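PDB 3GWZ: MmcR from Streptomyces lavendulae, which catalyses methyl transfer from S-adenosyl-L-methionine to the 6-hydroxyl of demethylated mitomycins A and B, giving the quinone methoxy group of the mature antibiotics. Local coordinates for residues A[155-158]-A[159-163]; A[137-140]-A[141-145]; A[67-70]-A[71-74]; A[51-54]-A[55-58]. One frame throughout, in Å; residues are numbered along the deposited sequence.

Contact 1: residues A[155-158]-A[159-163]; sequences ASFD and VANGT
Asn161 lays its amide nitrogen over the phenyl ring of Phe157, ND2 standing 3.4 Å above the plane near the ring centre, with amide and ring planes 59° apart. An amide N is well suited to that place, because it can meet the pi cloud and still give a hydrogen bond elsewhere, here to Trp138 O. The ring is brought beneath it by the first torsion of Phe157, which sets CG anti to the backbone N (chi1 -164°). At the ring's edge, in its plane, Thr163 O lies 3.2 Å from CD2. This buried oxygen has no conventional hydrogen-bond partner in the model; what meets it here is the ring edge and a CA-H...O contact from Asp158 CA at 3.3 Å. Phe157 and Asn161 sit on the short helix 157-161 of the O-methyltransferase domain, and Thr163 follows it. Its i to i+4 bonds include Ala160 N to Ser156 O (3.0 Å) and Asn161 N to Phe157 O (2.9 Å). Gly162 N closes the last turn on Asp158 O, and its positive phi, easy without a side chain, turns the chain out of the helix. At the other end a water links Ala155 O to Val159 N, while Ser156 OG reaches back to Ala142 O.

Contact 2: residues A[137-140]-A[141-145]; sequences PWHW and RAWEQ
Side-chain packing along one face of a short alpha-helix, 137-144, makes this a local i to i+4 contact, with His139 and Trp143 one turn apart in a buried part of the homodimer. The helix faces helix 316-329 of its own chain and, on another flank, the second subunit. His139 and Trp143 lie side by side and point the same way, His139 CE1 approaching Trp143 NE1 to 3.7 Å. Their rings are inclined by only 29° but slid apart, with 5.5 Å between the centroids of the imidazole and the five-membered ring, so there is little overlap. With His139 CG anti to its own N (chi1 -172°) and Trp143 CG beside its N (chi1 -73°), His139 ND1 comes to the edge of the indole, in its plane. Rings suit these neighbours: Trp143 packs on Leu323 and Leu324, and His139 on Leu324 and edge-to-face on Phe133. Trp140 NE1 bonds to Trp140 O of the second subunit. Arg141 N to Pro137 O at 2.8 Å closes the first turn, where proline fits because no NH is required. Across the dimer interface, Arg141 forms a salt bridge with Glu144 of the second subunit, and Glu144 with Arg141 of that subunit. Glu144 OE2 also accepts Gln145 NE2 (3.1 Å) on its anti lone pair and lies almost exactly in the plane of the Gln145 amide.

Contact 3: residues A[67-70]-A[71-74]; sequences LQEG and PRTA
Leu67 CD2 rests against the aliphatic part of Arg72, 3.8 Å from CG, as the two side chains slide past each other in opposite directions. A branched leucine suits this spot because it also packs on Phe101 and Leu77, while the methylenes of arginine can cover it and carry the charge onward. The polar part is arranged around one water, which accepts from Glu69 N at 2.8 Å, donates to Gly70 O at 2.8 Å and accepts from Arg72 NE at 3.1 Å. It sits at the guanidinium edge, in plane, and so ties the turn to the start of strand 72-73. A bend at the second torsion of Arg72 (chi2 -83°) folds the chain back over the turn and leaves NH2 3.1 Å from Glu69 O. Backbone shape forms the third group: Gly70 combines a positive phi with an extended psi (93°/176°), where a CB would be jammed against the preceding carbonyl O, and Pro71 then stiffens the entry to the strand, an edge strand of the small antiparallel sheet in the dimerisation domain. Glu69 OE1 and Arg72 NH2 stay 4.2 Å apart, beyond a salt bridge. Instead Arg72 NH1 forms a salt bridge with Glu243 of the third subunit, and Glu69 OE2 one with Arg181 of that subunit, which implies that this turn presents its charges chiefly to a neighbouring chain.

Contact 4: residues A[51-54]-A[55-58]; sequences KARA and IHVA
Arg53 crosses His56 at about a right angle, the guanidinium plane turned 76° from the imidazole, and this is the close-packed side of the contact. Arg53 NH1 comes to 2.9 Å from His56 ND1, and Arg53 CD lies at the edge of the ring, in its plane. A bend at the second torsion of Arg53 (chi2 68°) swings the chain toward His56. Over one face of the imidazole sits Ala52 O, 3.3 Å above the plane and near its centre, while the same oxygen accepts His56 N at 3.0 Å. The clear bonds of these polar ends go to Gln134: Arg53 NH1 to its O and His56 NE2 to its OE1. An arginine suits the place because its several N-H groups can serve more than one acceptor, and NE and NH2 reach Trp143 O and Glu144 O of the second subunit. The turn belongs to the long helix 32-61 of the dimerisation domain, with regular bonds such as Val57 N to Arg53 O (3.0 Å). Small Ala54 allows Leu91 and Leu95 of helix 85-97 to come close, and the branched Ile55 packs on Leu95 and on Ile45 of the second subunit. Lys51 marks the looser, partly exposed side: its first side-chain bond points away from residues 55-58, the side chain comes no closer to them than 5.5 Å, and it packs on Val98 and on Phe320 of the second subunit.

How the contacts relate
Contacts 2 and 4 are buried and contact 3 is a surface turn, with contact 1 in between. Contacts 1 and 2 adjoin, joined by side-chain-to-carbonyl bonds that couple helix 157-161 and its lead-in to helix 137-144. Contact 4 meets contact 2 through Trp140, whose ring Arg53 approaches as a cation-pi partner, and both touch the second subunit. Contact 3 shares the dimerisation range with contact 4 but stands apart, nearest atoms about 9 Å away, and turns its charges to the third subunit. Aromatic rings thus mark contacts 1, 2 and 4, whereas contact 3 has no aromatic ring and relies on a three-way water and a glycine-proline bend.

Contact 1: residues A[155-158]-A[159-163]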
ATOM      1  N   ALA A 155      -7.114  35.703   9.704  1.00  9.33           N
ATOM      2  CA  ALA A 155      -6.990  34.310  10.127  1.00 10.53           C
ATOM      3  C   ALA A 155      -7.385  34.109  11.587  1.00 14.39           C
ATOM      4  O   ALA A 155      -7.041  34.922  12.439  1.00 12.38           O
ATOM      5  CB  ALA A 155      -5.566  33.812   9.902  1.00 11.28           C
ATOM      6  N   SER A 156      -8.091  33.020  11.871  1.00 12.58           N
ATOM      7  CA  SER A 156      -8.378  32.642  13.249  1.00 11.80           C
ATOM      8  C   SER A 156      -7.274  31.726  13.767  1.00 14.70           C
ATOM      9  O   SER A 156      -7.171  31.484  14.964  1.00 12.36           O
ATOM     10  CB  SER A 156      -9.739  31.950  13.354  1.00 14.74           C
ATOM     11  OG  SER A 156      -9.778  30.765  12.566  1.00 12.23           O
ATOM     12  N   PHE A 157      -6.430  31.238  12.858  1.00 13.01           N
ATOM     13  CA  PHE A 157      -5.425  30.240  13.205  1.00 12.36           C
ATOM     14  C   PHE A 157      -4.566  30.725  14.368  1.00 14.31           C
ATOM     15  O   PHE A 157      -4.250  29.977  15.297  1.00 13.97           O
ATOM     16  CB  PHE A 157      -4.537  29.939  11.978  1.00 10.94           C
ATOM     17  CG  PHE A 157      -3.727  28.686  12.112  1.00 12.11           C
ATOM     18  CD1 PHE A 157      -4.199  27.479  11.600  1.00  9.77           C
ATOM     19  CD2 PHE A 157      -2.491  28.705  12.749  1.00 11.72           C
ATOM     20  CE1 PHE A 157      -3.458  26.305  11.740  1.00  9.27           C
ATOM     21  CE2 PHE A 157      -1.731  27.535  12.878  1.00 10.90           C
ATOM     22  CZ  PHE A 157      -2.219  26.337  12.371  1.00 13.27           C
ATOM     23  N   ASP A 158      -4.190  31.992  14.308  1.00 15.48           N
ATOM     24  CA  ASP A 158      -3.279  32.565  15.287  1.00 16.18           C
ATOM     25  C   ASP A 158      -3.899  32.607  16.681  1.00 15.51           C
ATOM     26  O   ASP A 158      -3.282  32.198  17.665  1.00 18.30           O
ATOM     27  CB  ASP A 158      -2.837  33.973  14.844  1.00 23.43           C
ATOM     28  CG  ASP A 158      -2.280  34.004  13.403  1.00 28.33           C
ATOM     29  OD1 ASP A 158      -2.949  33.512  12.467  1.00 23.80           O
ATOM     30  OD2 ASP A 158      -1.165  34.541  13.204  1.00 25.49           O
ATOM     31  N   VAL A 159      -5.126  33.092  16.778  1.00 17.94           N
ATOM     32  CA  VAL A 159      -5.753  33.191  18.085  1.00 18.70           C
ATOM     33  C   VAL A 159      -6.032  31.794  18.659  1.00 18.07           C
ATOM     34  O   VAL A 159      -5.927  31.569  19.864  1.00 16.65           O
ATOM     35  CB  VAL A 159      -7.026  34.066  18.036  1.00 25.91           C
ATOM     36  CG1 VAL A 159      -8.163  33.324  17.367  1.00 23.25           C
ATOM     37  CG2 VAL A 159      -7.416  34.512  19.430  1.00 27.24           C
ATOM     38  N   ALA A 160      -6.349  30.844  17.790  1.00 12.86           N
ATOM     39  CA  ALA A 160      -6.640  29.485  18.233  1.00 12.82           C
ATOM     40  C   ALA A 160      -5.386  28.740  18.697  1.00 17.86           C
ATOM     41  O   ALA A 160      -5.395  28.046  19.712  1.00 16.44           O
ATOM     42  CB  ALA A 160      -7.320  28.708  17.099  1.00 13.74           C
ATOM     43  N   ASN A 161      -4.306  28.880  17.941  1.00 13.05           N
ATOM     44  CA  ASN A 161      -3.138  28.032  18.123  1.00 13.66           C
ATOM     45  C   ASN A 161      -1.887  28.733  18.654  1.00 16.26           C
ATOM     46  O   ASN A 161      -0.877  28.086  18.908  1.00 17.90           O
ATOM     47  CB  ASN A 161      -2.814  27.338  16.804  1.00 14.81           C
ATOM     48  CG  ASN A 161      -3.929  26.424  16.355  1.00 17.90           C
ATOM     49  OD1 ASN A 161      -4.339  25.539  17.099  1.00 14.53           O
ATOM     50  ND2 ASN A 161      -4.434  26.640  15.141  1.00 12.98           N
ATOM     51  N   GLY A 162      -1.945  30.051  18.799  1.00 16.34           N
ATOM     52  CA  GLY A 162      -0.848  30.793  19.402  1.00 18.09           C
ATOM     53  C   GLY A 162       0.318  31.019  18.456  1.00 21.76           C
ATOM     54  O   GLY A 162       1.392  31.425  18.879  1.00 20.50           O
ATOM     55  N   THR A 163       0.099  30.752  17.172  1.00 17.84           N
ATOM     56  CA  THR A 163       1.118  30.944  16.143  1.00 19.27           C
ATOM     57  C   THR A 163       0.413  30.988  14.790  1.00 16.50           C
ATOM     58  O   THR A 163      -0.738  30.564  14.685  1.00 19.19           O
ATOM     59  CB  THR A 163       2.184  29.811  16.157  1.00 20.19           C
ATOM     60  OG1 THR A 163       3.274  30.168  15.299  1.00 25.98           O
ATOM     61  CG2 THR A 163       1.590  28.489  15.672  1.00 20.88           C
TER
HETATM   62  O   HOH W   1      -6.030  34.972  14.968  1.00 25.13           O

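Contact 2: residues A[137-140]-A[141-145]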
ATOM      1  N   PRO A 137      -5.339  18.564  15.272  1.00 17.48           N
ATOM      2  CA  PRO A 137      -6.090  19.358  16.252  1.00 13.72           C
ATOM      3  C   PRO A 137      -6.015  20.850  15.946  1.00 12.81           C
ATOM      4  O   PRO A 137      -6.987  21.568  16.177  1.00 13.32           O
ATOM      5  CB  PRO A 137      -5.395  19.024  17.580  1.00 15.15           C
ATOM      6  CG  PRO A 137      -4.039  18.478  17.173  1.00 24.43           C
ATOM      7  CD  PRO A 137      -4.338  17.704  15.924  1.00 20.99           C
ATOM      8  N   TRP A 138      -4.885  21.312  15.414  1.00 15.03           N
ATOM      9  CA  TRP A 138      -4.718  22.743  15.152  1.00 12.99           C
ATOM     10  C   TRP A 138      -5.519  23.207  13.944  1.00 13.65           C
ATOM     11  O   TRP A 138      -5.847  24.394  13.815  1.00 12.38           O
ATOM     12  CB  TRP A 138      -3.230  23.112  15.012  1.00 13.56           C
ATOM     13  CG  TRP A 138      -2.400  22.128  14.226  1.00 15.46           C
ATOM     14  CD1 TRP A 138      -1.565  21.180  14.735  1.00 18.93           C
ATOM     15  CD2 TRP A 138      -2.323  22.001  12.795  1.00 17.29           C
ATOM     16  NE1 TRP A 138      -0.964  20.481  13.722  1.00 17.05           N
ATOM     17  CE2 TRP A 138      -1.414  20.960  12.520  1.00 16.01           C
ATOM     18  CE3 TRP A 138      -2.934  22.668  11.726  1.00 17.43           C
ATOM     19  CZ2 TRP A 138      -1.099  20.562  11.219  1.00 14.73           C
ATOM     20  CZ3 TRP A 138      -2.626  22.272  10.429  1.00 17.59           C
ATOM     21  CH2 TRP A 138      -1.708  21.228  10.189  1.00 18.04           C
ATOM     22  N   HIS A 139      -5.820  22.274  13.045  1.00 14.87           N
ATOM     23  CA  HIS A 139      -6.676  22.578  11.913  1.00 11.18           C
ATOM     24  C   HIS A 139      -8.100  22.763  12.455  1.00 10.77           C
ATOM     25  O   HIS A 139      -8.707  23.814  12.287  1.00  8.98           O
ATOM     26  CB  HIS A 139      -6.601  21.436  10.901  1.00 13.86           C
ATOM     27  CG  HIS A 139      -7.283  21.712   9.596  1.00 14.22           C
ATOM     28  ND1 HIS A 139      -8.649  21.851   9.481  1.00 11.94           N
ATOM     29  CD2 HIS A 139      -6.788  21.809   8.336  1.00 13.14           C
ATOM     30  CE1 HIS A 139      -8.963  22.065   8.217  1.00 13.79           C
ATOM     31  NE2 HIS A 139      -7.853  22.039   7.498  1.00 12.12           N
ATOM     32  N   TRP A 140      -8.618  21.740  13.132  1.00  8.99           N
ATOM     33  CA  TRP A 140      -9.946  21.824  13.743  1.00 11.99           C
ATOM     34  C   TRP A 140     -10.058  23.048  14.665  1.00 10.41           C
ATOM     35  O   TRP A 140     -11.100  23.694  14.715  1.00 10.51           O
ATOM     36  CB  TRP A 140     -10.245  20.536  14.522  1.00  8.80           C
ATOM     37  CG  TRP A 140     -11.662  20.373  15.028  1.00  9.79           C
ATOM     38  CD1 TRP A 140     -12.123  20.639  16.290  1.00 11.41           C
ATOM     39  CD2 TRP A 140     -12.780  19.843  14.299  1.00 10.29           C
ATOM     40  NE1 TRP A 140     -13.462  20.335  16.381  1.00 10.34           N
ATOM     41  CE2 TRP A 140     -13.890  19.846  15.172  1.00  9.14           C
ATOM     42  CE3 TRP A 140     -12.954  19.387  12.986  1.00  9.80           C
ATOM     43  CZ2 TRP A 140     -15.154  19.407  14.779  1.00 14.57           C
ATOM     44  CZ3 TRP A 140     -14.209  18.954  12.593  1.00 13.38           C
ATOM     45  CH2 TRP A 140     -15.296  18.960  13.491  1.00 13.24           C
ATOM     46  N   ARG A 141      -8.996  23.368  15.398  1.00 12.35           N
ATOM     47  CA  ARG A 141      -9.092  24.492  16.341  1.00 14.49           C
ATOM     48  C   ARG A 141      -9.194  25.854  15.662  1.00 13.03           C
ATOM     49  O   ARG A 141      -9.778  26.789  16.214  1.00 13.16           O
ATOM     50  CB  ARG A 141      -7.962  24.507  17.376  1.00 15.65           C
ATOM     51  CG  ARG A 141      -8.337  25.392  18.569  1.00 17.03           C
ATOM     52  CD  ARG A 141      -7.326  25.385  19.699  1.00 25.49           C
ATOM     53  NE  ARG A 141      -7.274  24.100  20.387  1.00 30.75           N
ATOM     54  CZ  ARG A 141      -7.190  23.964  21.706  1.00 29.97           C
ATOM     55  NH1 ARG A 141      -7.168  25.041  22.486  1.00 28.23           N
ATOM     56  NH2 ARG A 141      -7.133  22.750  22.242  1.00 28.58           N
ATOM     57  N   ALA A 142      -8.638  25.983  14.466  1.00 13.58           N
ATOM     58  CA  ALA A 142      -8.811  27.237  13.740  1.00 13.00           C
ATOM     59  C   ALA A 142     -10.292  27.478  13.478  1.00 12.80           C
ATOM     60  O   ALA A 142     -10.776  28.616  13.559  1.00 13.85           O
ATOM     61  CB  ALA A 142      -7.999  27.228  12.427  1.00 12.06           C
ATOM     62  N   TRP A 143     -11.027  26.400  13.193  1.00 12.43           N
ATOM     63  CA  TRP A 143     -12.476  26.483  12.967  1.00 10.37           C
ATOM     64  C   TRP A 143     -13.245  26.798  14.253  1.00 11.15           C
ATOM     65  O   TRP A 143     -14.312  27.423  14.217  1.00 10.05           O
ATOM     66  CB  TRP A 143     -13.004  25.189  12.324  1.00 11.56           C
ATOM     67  CG  TRP A 143     -12.569  25.122  10.899  1.00 11.52           C
ATOM     68  CD1 TRP A 143     -11.479  24.472  10.395  1.00 12.24           C
ATOM     69  CD2 TRP A 143     -13.179  25.801   9.802  1.00  9.47           C
ATOM     70  NE1 TRP A 143     -11.386  24.687   9.041  1.00 11.48           N
ATOM     71  CE2 TRP A 143     -12.422  25.496   8.650  1.00 10.61           C
ATOM     72  CE3 TRP A 143     -14.309  26.619   9.676  1.00  9.37           C
ATOM     73  CZ2 TRP A 143     -12.749  25.989   7.385  1.00 10.92           C
ATOM     74  CZ3 TRP A 143     -14.637  27.112   8.413  1.00 14.66           C
ATOM     75  CH2 TRP A 143     -13.857  26.789   7.283  1.00 10.67           C
ATOM     76  N   GLU A 144     -12.702  26.360  15.381  1.00 12.72           N
ATOM     77  CA  GLU A 144     -13.275  26.705  16.682  1.00 11.08           C
ATOM     78  C   GLU A 144     -13.470  28.215  16.773  1.00 11.99           C
ATOM     79  O   GLU A 144     -14.469  28.690  17.308  1.00 13.30           O
ATOM     80  CB  GLU A 144     -12.339  26.230  17.792  1.00 10.57           C
ATOM     81  CG  GLU A 144     -12.843  26.489  19.218  1.00 15.38           C
ATOM     82  CD  GLU A 144     -11.739  26.332  20.233  1.00 18.30           C
ATOM     83  OE1 GLU A 144     -11.279  25.189  20.447  1.00 18.33           O
ATOM     84  OE2 GLU A 144     -11.312  27.359  20.799  1.00 19.85           O
ATOM     85  N   GLN A 145     -12.513  28.961  16.219  1.00  9.98           N
ATOM     86  CA  GLN A 145     -12.481  30.412  16.342  1.00 11.93           C
ATOM     87  C   GLN A 145     -12.929  31.119  15.057  1.00 12.65           C
ATOM     88  O   GLN A 145     -12.501  32.240  14.775  1.00 11.72           O
ATOM     89  CB  GLN A 145     -11.074  30.864  16.759  1.00 11.06           C
ATOM     90  CG  GLN A 145     -10.683  30.372  18.149  1.00 13.31           C
ATOM     91  CD  GLN A 145     -11.488  31.063  19.225  1.00 17.60           C
ATOM     92  OE1 GLN A 145     -11.728  32.263  19.135  1.00 21.77           O
ATOM     93  NE2 GLN A 145     -11.903  30.317  20.251  1.00 20.18           N
TER

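Contact 3: residues A[67-70]-A[71-74]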
ATOM      1  N   LEU A  67      -8.186  -2.649   6.278  1.00 23.49           N
ATOM      2  CA  LEU A  67      -9.291  -3.372   5.666  1.00 22.00           C
ATOM      3  C   LEU A  67      -9.028  -3.735   4.214  1.00 20.80           C
ATOM      4  O   LEU A  67      -9.961  -4.035   3.471  1.00 25.09           O
ATOM      5  CB  LEU A  67     -10.586  -2.562   5.782  1.00 21.36           C
ATOM      6  CG  LEU A  67     -11.171  -2.451   7.193  1.00 19.61           C
ATOM      7  CD1 LEU A  67     -12.387  -1.522   7.219  1.00 17.23           C
ATOM      8  CD2 LEU A  67     -11.549  -3.830   7.729  1.00 20.37           C
ATOM      9  N   GLN A  68      -7.761  -3.714   3.800  1.00 24.28           N
ATOM     10  CA  GLN A  68      -7.433  -3.951   2.388  1.00 27.22           C
ATOM     11  C   GLN A  68      -7.365  -5.432   2.032  1.00 24.24           C
ATOM     12  O   GLN A  68      -7.288  -5.789   0.857  1.00 29.51           O
ATOM     13  CB  GLN A  68      -6.115  -3.271   2.000  1.00 24.61           C
ATOM     14  CG  GLN A  68      -6.016  -1.810   2.405  1.00 25.94           C
ATOM     15  CD  GLN A  68      -4.694  -1.197   1.991  1.00 33.84           C
ATOM     16  OE1 GLN A  68      -4.505  -0.843   0.827  1.00 27.61           O
ATOM     17  NE2 GLN A  68      -3.766  -1.073   2.941  1.00 26.58           N
ATOM     18  N   GLU A  69      -7.381  -6.288   3.042  1.00 25.67           N
ATOM     19  CA  GLU A  69      -7.308  -7.727   2.815  1.00 33.34           C
ATOM     20  C   GLU A  69      -8.515  -8.439   3.417  1.00 33.55           C
ATOM     21  O   GLU A  69      -8.370  -9.419   4.155  1.00 33.27           O
ATOM     22  CB  GLU A  69      -6.003  -8.295   3.383  1.00 32.62           C
ATOM     23  CG  GLU A  69      -4.751  -7.780   2.668  1.00 39.30           C
ATOM     24  CD  GLU A  69      -3.455  -8.208   3.340  1.00 53.40           C
ATOM     25  OE1 GLU A  69      -3.501  -9.059   4.254  1.00 57.22           O
ATOM     26  OE2 GLU A  69      -2.387  -7.688   2.948  1.00 55.70           O
ATOM     27  N   GLY A  70      -9.706  -7.933   3.105  1.00 27.83           N
ATOM     28  CA  GLY A  70     -10.943  -8.529   3.583  1.00 27.28           C
ATOM     29  C   GLY A  70     -11.449  -7.914   4.878  1.00 24.30           C
ATOM     30  O   GLY A  70     -10.770  -7.083   5.477  1.00 19.20           O
ATOM     31  N   PRO A  71     -12.637  -8.347   5.335  1.00 27.15           N
ATOM     32  CA  PRO A  71     -13.288  -7.758   6.511  1.00 24.27           C
ATOM     33  C   PRO A  71     -12.533  -8.097   7.789  1.00 26.19           C
ATOM     34  O   PRO A  71     -11.838  -9.114   7.839  1.00 21.78           O
ATOM     35  CB  PRO A  71     -14.676  -8.426   6.530  1.00 25.61           C
ATOM     36  CG  PRO A  71     -14.759  -9.272   5.284  1.00 28.50           C
ATOM     37  CD  PRO A  71     -13.357  -9.532   4.841  1.00 28.26           C
ATOM     38  N   ARG A  72     -12.653  -7.239   8.801  1.00 17.34           N
ATOM     39  CA  ARG A  72     -12.046  -7.484  10.106  1.00 17.59           C
ATOM     40  C   ARG A  72     -13.036  -7.096  11.189  1.00 20.16           C
ATOM     41  O   ARG A  72     -13.912  -6.254  10.971  1.00 19.45           O
ATOM     42  CB  ARG A  72     -10.766  -6.668  10.276  1.00 18.57           C
ATOM     43  CG  ARG A  72      -9.740  -6.865   9.164  1.00 24.39           C
ATOM     44  CD  ARG A  72      -8.878  -8.101   9.379  1.00 31.00           C
ATOM     45  NE  ARG A  72      -8.121  -8.407   8.168  1.00 39.94           N
ATOM     46  CZ  ARG A  72      -7.404  -9.509   7.975  1.00 46.44           C
ATOM     47  NH1 ARG A  72      -7.329 -10.435   8.922  1.00 52.44           N
ATOM     48  NH2 ARG A  72      -6.760  -9.679   6.831  1.00 44.93           N
ATOM     49  N   THR A  73     -12.897  -7.706  12.355  1.00 17.81           N
ATOM     50  CA  THR A  73     -13.782  -7.402  13.466  1.00 21.67           C
ATOM     51  C   THR A  73     -13.384  -6.094  14.149  1.00 21.92           C
ATOM     52  O   THR A  73     -12.221  -5.673  14.096  1.00 18.10           O
ATOM     53  CB  THR A  73     -13.768  -8.524  14.519  1.00 21.13           C
ATOM     54  OG1 THR A  73     -12.487  -8.562  15.158  1.00 22.93           O
ATOM     55  CG2 THR A  73     -14.070  -9.888  13.876  1.00 22.81           C
ATOM     56  N   ALA A  74     -14.356  -5.455  14.789  1.00 21.48           N
ATOM     57  CA  ALA A  74     -14.075  -4.279  15.605  1.00 20.55           C
ATOM     58  C   ALA A  74     -13.019  -4.627  16.654  1.00 19.65           C
ATOM     59  O   ALA A  74     -12.137  -3.828  16.943  1.00 18.61           O
ATOM     60  CB  ALA A  74     -15.352  -3.774  16.273  1.00 18.43           C
TER
HETATM   61  O   HOH W   2      -8.098  -6.474   5.742  1.00 24.16           O

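Contact 4: residues A[51-54]-A[55-58]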
ATOM      1  N   LYS A  51     -19.867  13.894  11.736  1.00 11.52           N
ATOM      2  CA  LYS A  51     -19.596  12.948  10.665  1.00 11.31           C
ATOM      3  C   LYS A  51     -18.180  13.132  10.119  1.00 14.17           C
ATOM      4  O   LYS A  51     -17.441  12.163   9.896  1.00 10.37           O
ATOM      5  CB  LYS A  51     -20.608  13.103   9.536  1.00 12.55           C
ATOM      6  CG  LYS A  51     -20.575  11.947   8.553  1.00 15.59           C
ATOM      7  CD  LYS A  51     -21.381  12.237   7.277  1.00 18.59           C
ATOM      8  CE  LYS A  51     -22.879  12.262   7.519  1.00 20.61           C
ATOM      9  NZ  LYS A  51     -23.633  12.718   6.303  1.00 20.57           N
ATOM     10  N   ALA A  52     -17.815  14.386   9.888  1.00 12.77           N
ATOM     11  CA  ALA A  52     -16.474  14.709   9.421  1.00 10.62           C
ATOM     12  C   ALA A  52     -15.418  14.282  10.438  1.00 10.19           C
ATOM     13  O   ALA A  52     -14.406  13.680  10.073  1.00 10.39           O
ATOM     14  CB  ALA A  52     -16.362  16.212   9.118  1.00 10.36           C
ATOM     15  N   ARG A  53     -15.652  14.580  11.716  1.00 11.55           N
ATOM     16  CA  ARG A  53     -14.658  14.278  12.739  1.00 11.12           C
ATOM     17  C   ARG A  53     -14.492  12.763  12.871  1.00 11.92           C
ATOM     18  O   ARG A  53     -13.398  12.271  13.122  1.00 11.68           O
ATOM     19  CB  ARG A  53     -15.025  14.905  14.091  1.00 12.01           C
ATOM     20  CG  ARG A  53     -13.819  15.110  15.024  1.00 10.28           C
ATOM     21  CD  ARG A  53     -12.887  16.201  14.457  1.00 11.66           C
ATOM     22  NE  ARG A  53     -11.638  16.351  15.204  1.00 11.76           N
ATOM     23  CZ  ARG A  53     -10.492  16.745  14.653  1.00 14.91           C
ATOM     24  NH1 ARG A  53     -10.439  17.000  13.348  1.00 10.56           N
ATOM     25  NH2 ARG A  53      -9.400  16.873  15.398  1.00 13.21           N
ATOM     26  N   ALA A  54     -15.575  12.019  12.688  1.00 12.39           N
ATOM     27  CA  ALA A  54     -15.461  10.560  12.751  1.00  9.77           C
ATOM     28  C   ALA A  54     -14.539  10.047  11.636  1.00 14.52           C
ATOM     29  O   ALA A  54     -13.751   9.122  11.841  1.00 13.74           O
ATOM     30  CB  ALA A  54     -16.846   9.907  12.667  1.00 11.79           C
ATOM     31  N   ILE A  55     -14.632  10.658  10.459  1.00 11.20           N
ATOM     32  CA  ILE A  55     -13.721  10.313   9.370  1.00 12.92           C
ATOM     33  C   ILE A  55     -12.283  10.677   9.750  1.00 11.90           C
ATOM     34  O   ILE A  55     -11.347   9.916   9.494  1.00 12.57           O
ATOM     35  CB  ILE A  55     -14.136  10.982   8.041  1.00 12.99           C
ATOM     36  CG1 ILE A  55     -15.386  10.283   7.476  1.00 15.44           C
ATOM     37  CG2 ILE A  55     -12.977  10.949   7.039  1.00 13.37           C
ATOM     38  CD1 ILE A  55     -15.817  10.769   6.112  1.00 15.29           C
ATOM     39  N   HIS A  56     -12.099  11.834  10.384  1.00 11.67           N
ATOM     40  CA  HIS A  56     -10.754  12.239  10.787  1.00 10.72           C
ATOM     41  C   HIS A  56     -10.133  11.191  11.699  1.00 14.22           C
ATOM     42  O   HIS A  56      -8.973  10.813  11.530  1.00 13.70           O
ATOM     43  CB  HIS A  56     -10.775  13.610  11.472  1.00 12.40           C
ATOM     44  CG  HIS A  56     -11.275  14.709  10.585  1.00 11.77           C
ATOM     45  ND1 HIS A  56     -11.893  15.841  11.071  1.00 12.48           N
ATOM     46  CD2 HIS A  56     -11.282  14.828   9.235  1.00 14.36           C
ATOM     47  CE1 HIS A  56     -12.243  16.619  10.061  1.00 11.26           C
ATOM     48  NE2 HIS A  56     -11.890  16.022   8.934  1.00 13.47           N
ATOM     49  N   VAL A  57     -10.913  10.716  12.661  1.00 13.47           N
ATOM     50  CA  VAL A  57     -10.412   9.736  13.612  1.00 13.70           C
ATOM     51  C   VAL A  57     -10.134   8.408  12.921  1.00 15.49           C
ATOM     52  O   VAL A  57      -9.134   7.756  13.221  1.00 16.09           O
ATOM     53  CB  VAL A  57     -11.364   9.536  14.805  1.00 15.49           C
ATOM     54  CG1 VAL A  57     -10.877   8.388  15.684  1.00 20.71           C
ATOM     55  CG2 VAL A  57     -11.446  10.819  15.616  1.00 15.56           C
ATOM     56  N   ALA A  58     -11.001   8.011  11.989  1.00 11.96           N
ATOM     57  CA  ALA A  58     -10.756   6.777  11.232  1.00 18.63           C
ATOM     58  C   ALA A  58      -9.437   6.826  10.441  1.00 19.01           C
ATOM     59  O   ALA A  58      -8.709   5.829  10.364  1.00 16.94           O
ATOM     60  CB  ALA A  58     -11.936   6.456  10.304  1.00 17.32           C
TER